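Side-chain contact in aspergillopepsin-2 heavy chain (Aspergillus niger var. macrosporus, PDB 1Y43), which forms the larger part of a secreted fungal acid endopeptidase of the glutamic (G1) family, which probably cleaves protein substrates at low pH: residues V79-L82 and T83-Q86. Numbering follows the deposited sequence.
Sequences VENL and TTGQ
Asn81 turns the flat face of its amide toward Thr84, in the loop that follows it, and Thr84 lies over that flat group. Thr84 OG1 sits 3.2 Å from Asn81 CG, almost straight above the face of the amide. Its chi1 of 61° sets the hydroxyl between backbone N and carbonyl carbon, where Gln86 NE2 also donates to OG1 (2.9 Å), approaching with OG1 tilted from the Gln86 amide plane. The extended Gln86 chain runs alongside Asn81, pointing the same way, with the two amides 50° apart. CG of Asn81 stands anti to the backbone N (chi1 -175°), which brings OD1 over the turn: it accepts Thr84 N at 3.3 Å from above the carbonyl plane and, weakly, Thr83 N at 3.1 Å. The other end of this buried amide is satisfied too, since ND2 donates to Thr56 O and Asp61 OD2; Thr56 O also receives Gln86 NE2, and Thr83 OG1 pairs with Ser62 N. In the backbone, Asn81 N donates to Gln86 O (2.7 Å), while Asn81 O draws a bent, weak bond from Gly85 N (2.8 Å). Gly85, with positive phi, takes the left-handed conformation that turns the chain back. The weak OD1 to Thr83 N bond makes an Asx turn at the start of the four-residue loop 82-85, which closes the beta hairpin between strands 74-81 and 86-92 in this concanavalin-like beta-sandwich fold.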
ATOM      1  N   VAL B  79       1.332  -3.267 -11.167  1.00  4.79           N
ATOM      2  CA  VAL B  79       0.366  -2.176 -11.077  1.00  4.94           C
ATOM      3  C   VAL B  79      -0.391  -2.148 -12.401  1.00  5.26           C
ATOM      4  O   VAL B  79       0.208  -2.028 -13.482  1.00  5.91           O
ATOM      5  CB  VAL B  79       1.037  -0.787 -10.863  1.00  5.39           C
ATOM      6  CG1 VAL B  79      -0.021   0.323 -10.917  1.00  6.16           C
ATOM      7  CG2 VAL B  79       1.773  -0.747  -9.521  1.00  6.28           C
ATOM      8  N   GLU B  80      -1.696  -2.333 -12.324  1.00  5.21           N
ATOM      9  CA  GLU B  80      -2.512  -2.317 -13.514  1.00  5.68           C
ATOM     10  C   GLU B  80      -3.524  -1.197 -13.415  1.00  5.39           C
ATOM     11  O   GLU B  80      -4.210  -1.062 -12.404  1.00  6.22           O
ATOM     12  CB  GLU B  80      -3.259  -3.633 -13.651  1.00  8.52           C
ATOM     13  CG  GLU B  80      -4.143  -3.698 -14.883  1.00 13.62           C
ATOM     14  CD  GLU B  80      -4.915  -5.011 -14.995  1.00 17.67           C
ATOM     15  OE1 GLU B  80      -5.034  -5.749 -13.980  1.00 17.40           O
ATOM     16  OE2 GLU B  80      -5.434  -5.291 -16.104  1.00 20.69           O
ATOM     17  N   ASN B  81      -3.564  -0.354 -14.434  1.00  4.92           N
ATOM     18  CA  ASN B  81      -4.541   0.718 -14.473  1.00  5.28           C
ATOM     19  C   ASN B  81      -5.679   0.142 -15.314  1.00  6.01           C
ATOM     20  O   ASN B  81      -5.590   0.083 -16.545  1.00  6.96           O
ATOM     21  CB  ASN B  81      -3.955   1.959 -15.136  1.00  5.67           C
ATOM     22  CG  ASN B  81      -4.900   3.135 -15.086  1.00  5.73           C
ATOM     23  OD1 ASN B  81      -6.126   2.964 -15.141  1.00  7.14           O
ATOM     24  ND2 ASN B  81      -4.349   4.331 -14.978  1.00  5.70           N
ATOM     25  N   LEU B  82      -6.724  -0.330 -14.647  1.00  6.25           N
ATOM     26  CA  LEU B  82      -7.855  -0.943 -15.323  1.00  6.75           C
ATOM     27  C   LEU B  82      -8.575   0.001 -16.258  1.00  7.79           C
ATOM     28  O   LEU B  82      -9.043  -0.416 -17.319  1.00 10.21           O
ATOM     29  CB  LEU B  82      -8.823  -1.525 -14.297  1.00  8.25           C
ATOM     30  CG  LEU B  82      -8.166  -2.552 -13.366  1.00  9.84           C
ATOM     31  CD1 LEU B  82      -9.143  -3.048 -12.326  1.00 10.87           C
ATOM     32  CD2 LEU B  82      -7.650  -3.708 -14.196  1.00 11.51           C
ATOM     33  N   THR B  83      -8.586   1.282 -15.914  1.00  7.11           N
ATOM     34  CA  THR B  83      -9.262   2.295 -16.712  1.00  7.58           C
ATOM     35  C   THR B  83      -8.632   2.491 -18.089  1.00  8.32           C
ATOM     36  O   THR B  83      -9.334   2.653 -19.082  1.00  9.37           O
ATOM     37  CB  THR B  83      -9.263   3.646 -15.961  1.00  7.67           C
ATOM     38  OG1 THR B  83      -9.847   3.467 -14.669  1.00  8.28           O
ATOM     39  CG2 THR B  83     -10.031   4.712 -16.743  1.00  8.09           C
ATOM     40  N   THR B  84      -7.307   2.474 -18.142  1.00  7.67           N
ATOM     41  CA  THR B  84      -6.609   2.690 -19.399  1.00  8.17           C
ATOM     42  C   THR B  84      -6.081   1.423 -20.053  1.00  9.06           C
ATOM     43  O   THR B  84      -5.574   1.470 -21.172  1.00 10.09           O
ATOM     44  CB  THR B  84      -5.432   3.644 -19.201  1.00  8.71           C
ATOM     45  OG1 THR B  84      -4.507   3.067 -18.275  1.00  8.91           O
ATOM     46  CG2 THR B  84      -5.911   4.979 -18.650  1.00 10.51           C
ATOM     47  N   GLY B  85      -6.132   0.309 -19.330  1.00  9.44           N
ATOM     48  CA  GLY B  85      -5.627  -0.944 -19.865  1.00  9.95           C
ATOM     49  C   GLY B  85      -4.116  -1.121 -19.752  1.00 11.47           C
ATOM     50  O   GLY B  85      -3.574  -2.064 -20.329  1.00 13.76           O
ATOM     51  N   GLN B  86      -3.429  -0.228 -19.036  1.00 11.21           N
ATOM     52  CA  GLN B  86      -1.961  -0.303 -18.873  1.00 11.39           C
ATOM     53  C   GLN B  86      -1.616  -1.236 -17.706  1.00 10.85           C
ATOM     54  O   GLN B  86      -2.278  -1.212 -16.677  1.00 11.44           O
ATOM     55  CB  GLN B  86      -1.339   1.073 -18.555  1.00 12.91           C
ATOM     56  CG  GLN B  86      -1.387   2.162 -19.641  1.00 17.58           C
ATOM     57  CD  GLN B  86      -1.060   3.564 -19.075  1.00 19.27           C
ATOM     58  OE1 GLN B  86      -0.144   4.246 -19.538  1.00 21.83           O
ATOM     59  NE2 GLN B  86      -1.806   3.979 -18.051  1.00 20.75           N
TER